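Local structure of Ets DNA-binding protein pokkuri (Drosophila melanogaster, 1SV0) at residues A[7-10]-A[11-14]; A[19-22]-A[23-27]. The protein represses transcription as an ETS-family regulator, restraining photoreceptor development in opposition to RAS signalling, this chain being its SAM (Pointed) domain. The protein carries 1 engineered substitution. All coordinates share one frame; numbering follows the deposited sequence.

Contact 1: residues A[7-10]-A[11-14]; sequences PSDP and RLWS
Trp13 folds back over Pro10 and reaches Pro7, closing the turn that leads into helix 15-28. At its base, Trp13 CB lies 3.2 Å from Pro10 O, the same oxygen that takes the backbone N-H of Trp13. With chi1 at -70°, CG stands beside the backbone N and opposite the carbonyl carbon, which lays the indole against the proline. The five-membered ring of Trp13 receives Pro10 CA on one face: the CA to ring-centroid distance is 3.4 Å, only 10° off the normal, a CH-pi contact. Farther out, CZ2 and CH2 meet the Pro10 ring, with Trp13 CZ2 to Pro10 CG at 3.8 Å. Trp13 NE1 donates to Pro7 O at 2.8 Å with the oxygen close to the indole plane, so the hydrogen bond at the indole edge and Pro10 CA over its face together limit the ring's rotation.

The 3-10 turn is closed by Leu12 N donating to Asp9 O and Trp13 N to Pro10 O. Asp9 OD1 forms a salt bridge to Arg11 NH2 at 2.9 Å, the carboxylate lying over a guanidinium face with the two planes 66° apart.

Ser14 is the N-cap of helix 15-28. Pro10 packs on Leu69 and Leu72 of helix 62-77, Trp13 also meets Leu72, and Arg11 touches Ile73, so this loop of the SAM (Pointed) domain lies against the C-terminal helix just before helix 15-28 starts.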
ATOM      1  N   PRO A   7      16.603  12.795  -6.251  1.00 46.88           N
ATOM      2  CA  PRO A   7      17.329  12.192  -7.373  1.00 47.77           C
ATOM      3  C   PRO A   7      16.651  10.891  -7.792  1.00 49.02           C
ATOM      4  O   PRO A   7      16.018  10.220  -6.971  1.00 47.90           O
ATOM      5  CB  PRO A   7      18.736  11.987  -6.812  1.00 46.69           C
ATOM      6  CG  PRO A   7      18.524  11.867  -5.360  1.00 47.94           C
ATOM      7  CD  PRO A   7      17.467  12.900  -5.065  1.00 47.38           C
ATOM      8  N   SER A   8      16.774  10.552  -9.073  1.00 48.21           N
ATOM      9  CA  SER A   8      16.154   9.356  -9.633  1.00 49.18           C
ATOM     10  C   SER A   8      16.545   8.052  -8.946  1.00 48.62           C
ATOM     11  O   SER A   8      15.700   7.187  -8.716  1.00 49.21           O
ATOM     12  CB  SER A   8      16.483   9.252 -11.125  1.00 51.13           C
ATOM     13  OG  SER A   8      17.871   9.062 -11.320  1.00 53.29           O
ATOM     14  N   ASP A   9      17.826   7.900  -8.636  1.00 47.64           N
ATOM     15  CA  ASP A   9      18.299   6.688  -7.984  1.00 45.90           C
ATOM     16  C   ASP A   9      18.235   6.848  -6.470  1.00 43.11           C
ATOM     17  O   ASP A   9      19.045   7.561  -5.880  1.00 42.97           O
ATOM     18  CB  ASP A   9      19.731   6.376  -8.427  1.00 47.87           C
ATOM     19  CG  ASP A   9      20.270   5.113  -7.796  1.00 50.74           C
ATOM     20  OD1 ASP A   9      19.558   4.089  -7.816  1.00 51.80           O
ATOM     21  OD2 ASP A   9      21.407   5.140  -7.282  1.00 54.31           O
ATOM     22  N   PRO A  10      17.265   6.180  -5.822  1.00 41.45           N
ATOM     23  CA  PRO A  10      17.076   6.241  -4.367  1.00 40.92           C
ATOM     24  C   PRO A  10      18.354   5.962  -3.575  1.00 41.51           C
ATOM     25  O   PRO A  10      18.553   6.494  -2.480  1.00 40.17           O
ATOM     26  CB  PRO A  10      16.009   5.179  -4.109  1.00 40.38           C
ATOM     27  CG  PRO A  10      15.235   5.145  -5.391  1.00 40.72           C
ATOM     28  CD  PRO A  10      16.314   5.233  -6.432  1.00 41.27           C
ATOM     29  N   ARG A  11      19.216   5.116  -4.126  1.00 42.15           N
ATOM     30  CA  ARG A  11      20.461   4.772  -3.456  1.00 42.86           C
ATOM     31  C   ARG A  11      21.341   5.995  -3.225  1.00 42.25           C
ATOM     32  O   ARG A  11      22.287   5.944  -2.441  1.00 43.43           O
ATOM     33  CB  ARG A  11      21.219   3.724  -4.270  1.00 45.68           C
ATOM     34  CG  ARG A  11      20.593   2.341  -4.213  1.00 47.22           C
ATOM     35  CD  ARG A  11      21.296   1.381  -5.153  1.00 49.08           C
ATOM     36  NE  ARG A  11      20.846   1.535  -6.534  1.00 51.29           N
ATOM     37  CZ  ARG A  11      21.656   1.739  -7.567  1.00 54.08           C
ATOM     38  NH1 ARG A  11      22.967   1.820  -7.376  1.00 55.44           N
ATOM     39  NH2 ARG A  11      21.156   1.847  -8.793  1.00 53.96           N
ATOM     40  N   LEU A  12      21.023   7.098  -3.895  1.00 41.60           N
ATOM     41  CA  LEU A  12      21.801   8.323  -3.747  1.00 40.74           C
ATOM     42  C   LEU A  12      21.107   9.349  -2.847  1.00 39.78           C
ATOM     43  O   LEU A  12      21.611  10.452  -2.650  1.00 39.67           O
ATOM     44  CB  LEU A  12      22.066   8.943  -5.121  1.00 42.35           C
ATOM     45  CG  LEU A  12      22.763   8.035  -6.141  1.00 45.24           C
ATOM     46  CD1 LEU A  12      23.001   8.801  -7.428  1.00 45.93           C
ATOM     47  CD2 LEU A  12      24.083   7.532  -5.576  1.00 46.60           C
ATOM     48  N   TRP A  13      19.958   8.984  -2.293  1.00 36.33           N
ATOM     49  CA  TRP A  13      19.220   9.905  -1.434  1.00 35.75           C
ATOM     50  C   TRP A  13      19.923  10.268  -0.141  1.00 34.52           C
ATOM     51  O   TRP A  13      20.584   9.438   0.479  1.00 33.88           O
ATOM     52  CB  TRP A  13      17.838   9.335  -1.080  1.00 32.99           C
ATOM     53  CG  TRP A  13      16.888   9.286  -2.228  1.00 33.50           C
ATOM     54  CD1 TRP A  13      17.030   9.907  -3.437  1.00 33.18           C
ATOM     55  CD2 TRP A  13      15.622   8.617  -2.265  1.00 32.04           C
ATOM     56  NE1 TRP A  13      15.931   9.664  -4.226  1.00 33.13           N
ATOM     57  CE2 TRP A  13      15.050   8.878  -3.529  1.00 31.68           C
ATOM     58  CE3 TRP A  13      14.914   7.822  -1.351  1.00 32.18           C
ATOM     59  CZ2 TRP A  13      13.800   8.375  -3.904  1.00 31.00           C
ATOM     60  CZ3 TRP A  13      13.666   7.318  -1.729  1.00 32.03           C
ATOM     61  CH2 TRP A  13      13.126   7.600  -2.993  1.00 31.54           C
ATOM     62  N   SER A  14      19.768  11.524   0.262  1.00 34.61           N
ATOM     63  CA  SER A  14      20.334  12.009   1.515  1.00 35.85           C
ATOM     64  C   SER A  14      19.330  11.573   2.585  1.00 36.45           C
ATOM     65  O   SER A  14      18.291  11.000   2.252  1.00 33.87           O
ATOM     66  CB  SER A  14      20.418  13.537   1.492  1.00 36.61           C
ATOM     67  OG  SER A  14      19.116  14.106   1.409  1.00 36.18           O
TER

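Contact 2: residues A[19-22]-A[23-27]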
ATOM      1  N   LEU A  19      13.364  11.126   4.110  1.00 28.33           N
ATOM      2  CA  LEU A  19      12.189  11.526   4.877  1.00 27.92           C
ATOM      3  C   LEU A  19      11.089  12.072   3.971  1.00 27.18           C
ATOM      4  O   LEU A  19       9.912  11.817   4.207  1.00 26.95           O
ATOM      5  CB  LEU A  19      12.560  12.565   5.937  1.00 30.00           C
ATOM      6  CG  LEU A  19      13.565  12.098   7.002  1.00 34.45           C
ATOM      7  CD1 LEU A  19      13.793  13.222   8.006  1.00 36.41           C
ATOM      8  CD2 LEU A  19      13.050  10.858   7.711  1.00 33.87           C
ATOM      9  N   VAL A  20      11.477  12.839   2.955  1.00 28.44           N
ATOM     10  CA  VAL A  20      10.517  13.411   2.009  1.00 28.69           C
ATOM     11  C   VAL A  20       9.762  12.270   1.340  1.00 26.75           C
ATOM     12  O   VAL A  20       8.536  12.288   1.256  1.00 26.42           O
ATOM     13  CB  VAL A  20      11.232  14.257   0.931  1.00 28.86           C
ATOM     14  CG1 VAL A  20      10.311  14.493  -0.262  1.00 29.72           C
ATOM     15  CG2 VAL A  20      11.665  15.589   1.535  1.00 29.45           C
ATOM     16  N   PHE A  21      10.511  11.272   0.883  1.00 26.68           N
ATOM     17  CA  PHE A  21       9.932  10.100   0.238  1.00 26.23           C
ATOM     18  C   PHE A  21       8.911   9.424   1.146  1.00 26.41           C
ATOM     19  O   PHE A  21       7.795   9.123   0.722  1.00 26.73           O
ATOM     20  CB  PHE A  21      11.018   9.085  -0.106  1.00 25.91           C
ATOM     21  CG  PHE A  21      10.477   7.756  -0.523  1.00 28.52           C
ATOM     22  CD1 PHE A  21       9.813   7.616  -1.735  1.00 29.17           C
ATOM     23  CD2 PHE A  21      10.617   6.640   0.301  1.00 26.84           C
ATOM     24  CE1 PHE A  21       9.288   6.382  -2.123  1.00 30.45           C
ATOM     25  CE2 PHE A  21      10.095   5.403  -0.078  1.00 28.39           C
ATOM     26  CZ  PHE A  21       9.435   5.273  -1.294  1.00 28.30           C
ATOM     27  N   LEU A  22       9.289   9.181   2.398  1.00 25.22           N
ATOM     28  CA  LEU A  22       8.372   8.531   3.325  1.00 26.07           C
ATOM     29  C   LEU A  22       7.121   9.372   3.601  1.00 26.38           C
ATOM     30  O   LEU A  22       6.013   8.840   3.594  1.00 25.72           O
ATOM     31  CB  LEU A  22       9.101   8.190   4.622  1.00 27.26           C
ATOM     32  CG  LEU A  22      10.203   7.153   4.373  1.00 28.34           C
ATOM     33  CD1 LEU A  22      11.128   7.069   5.598  1.00 30.15           C
ATOM     34  CD2 LEU A  22       9.569   5.801   4.059  1.00 28.43           C
ATOM     35  N   ARG A  23       7.289  10.680   3.818  1.00 24.91           N
ATOM     36  CA  ARG A  23       6.141  11.554   4.079  1.00 26.04           C
ATOM     37  C   ARG A  23       5.201  11.562   2.881  1.00 24.70           C
ATOM     38  O   ARG A  23       3.976  11.531   3.028  1.00 24.92           O
ATOM     39  CB  ARG A  23       6.603  12.975   4.395  1.00 27.44           C
ATOM     40  CG  ARG A  23       7.456  13.067   5.654  1.00 32.10           C
ATOM     41  CD  ARG A  23       7.439  14.475   6.205  1.00 39.29           C
ATOM     42  NE  ARG A  23       7.722  14.481   7.632  1.00 46.98           N
ATOM     43  CZ  ARG A  23       8.796  15.033   8.181  1.00 50.16           C
ATOM     44  NH1 ARG A  23       9.698  15.637   7.419  1.00 50.68           N
ATOM     45  NH2 ARG A  23       8.969  14.962   9.496  1.00 51.75           N
ATOM     46  N   PHE A  24       5.789  11.607   1.697  1.00 24.26           N
ATOM     47  CA  PHE A  24       5.041  11.578   0.443  1.00 25.63           C
ATOM     48  C   PHE A  24       4.272  10.250   0.364  1.00 25.47           C
ATOM     49  O   PHE A  24       3.109  10.220  -0.034  1.00 25.28           O
ATOM     50  CB  PHE A  24       6.030  11.690  -0.726  1.00 29.75           C
ATOM     51  CG  PHE A  24       5.444  11.318  -2.055  1.00 33.23           C
ATOM     52  CD1 PHE A  24       4.789  12.267  -2.832  1.00 35.33           C
ATOM     53  CD2 PHE A  24       5.540  10.013  -2.526  1.00 30.89           C
ATOM     54  CE1 PHE A  24       4.224  11.915  -4.056  1.00 37.75           C
ATOM     55  CE2 PHE A  24       4.981   9.651  -3.743  1.00 37.10           C
ATOM     56  CZ  PHE A  24       4.326  10.606  -4.514  1.00 37.44           C
ATOM     57  N   CYS A  25       4.923   9.151   0.749  1.00 24.07           N
ATOM     58  CA  CYS A  25       4.274   7.833   0.721  1.00 24.93           C
ATOM     59  C   CYS A  25       3.118   7.720   1.713  1.00 24.85           C
ATOM     60  O   CYS A  25       2.086   7.142   1.399  1.00 22.73           O
ATOM     61  CB  CYS A  25       5.282   6.724   1.013  1.00 26.65           C
ATOM     62  SG  CYS A  25       6.405   6.388  -0.361  1.00 34.51           S
ATOM     63  N   VAL A  26       3.304   8.259   2.913  1.00 24.21           N
ATOM     64  CA  VAL A  26       2.270   8.222   3.931  1.00 24.40           C
ATOM     65  C   VAL A  26       1.012   8.916   3.401  1.00 26.02           C
ATOM     66  O   VAL A  26      -0.096   8.424   3.589  1.00 26.05           O
ATOM     67  CB  VAL A  26       2.761   8.900   5.220  1.00 24.27           C
ATOM     68  CG1 VAL A  26       1.572   9.385   6.066  1.00 25.88           C
ATOM     69  CG2 VAL A  26       3.600   7.900   6.016  1.00 26.05           C
ATOM     70  N   ARG A  27       1.192  10.056   2.737  1.00 25.15           N
ATOM     71  CA  ARG A  27       0.069  10.787   2.157  1.00 26.83           C
ATOM     72  C   ARG A  27      -0.503  10.043   0.945  1.00 28.24           C
ATOM     73  O   ARG A  27      -1.699   9.753   0.885  1.00 27.80           O
ATOM     74  CB  ARG A  27       0.502  12.201   1.725  1.00 26.88           C
ATOM     75  CG  ARG A  27      -0.625  12.994   1.042  1.00 29.85           C
ATOM     76  CD  ARG A  27      -0.198  14.400   0.618  1.00 28.60           C
ATOM     77  NE  ARG A  27       0.886  14.377  -0.362  1.00 27.73           N
ATOM     78  CZ  ARG A  27       2.161  14.624  -0.076  1.00 29.35           C
ATOM     79  NH1 ARG A  27       2.532  14.922   1.164  1.00 26.82           N
ATOM     80  NH2 ARG A  27       3.069  14.569  -1.037  1.00 32.15           N
TER
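Cys25 sets its sulfur over the ring of Phe21, one helical turn earlier, and this sulfur-aromatic contact is the main side-chain meeting here. Cys25 SG is 3.6 Å from the Phe21 ring centroid and 24° off the normal, displaced toward the rim, where it comes within 3.4 Å of both CE1 and CZ of Phe21. Two torsions bring the partners together: Phe21 carries CG anti to its N (chi1 169°), while Cys25 has SG beside its own N (chi1 -74°), turned back toward the preceding turn.

The hydrogen bonds are those of a regular alpha helix. Arg23 N, Phe24 N, Cys25 N and Val26 N donate to the carbonyl oxygens of Leu19, Val20, Phe21 and Leu22, in that order, each donor to oxygen distance being 2.9 Å.

Other contacts are of aliphatic groups with the backbone. Arg23 CG rests 3.1 Å from Leu19 O as the extended chain runs on past Leu19, while the CB of Phe24 lies near the carbonyl oxygens of Val20 and Phe21. The Arg23 side chain goes on to a cation-pi contact with Phe36.

Both segments belong to helix 15-28 of the SAM domain. Phe21 packs on Val68 and Leu72 and Cys25 on Leu65, all from helix 62-77. Were Phe21 replaced by alanine, the Cys25 sulfur would probably lose its aromatic partner and a gap would open between helix 15-28 and helix 62-77. Next to Phe21 in the chain, Leu22 meets Phe39 in a loop, so the helix is packed against both that loop and helix 62-77.

Both contacts are local, and both border helix 62-77: contact 1 in the loop ahead of helix 15-28, contact 2 along the helix itself. Their centres are 14 Å apart, yet they join directly, Trp13 CZ3 lying 3.4 Å from Phe21 CG with the ring planes at about 45°; Leu72 touches both aromatics. Each is partly buried. Contact 1 buries Pro10 and Trp13 and holds an ion pair farther out, whereas contact 2 buries Phe21, Leu22 and Cys25 and puts Arg23 at the exposed side. The loop is shaped by prolines, an indole hydrogen bond and charge; the helix relies on regular backbone bonding, with a sulfur-aromatic pair facing the core.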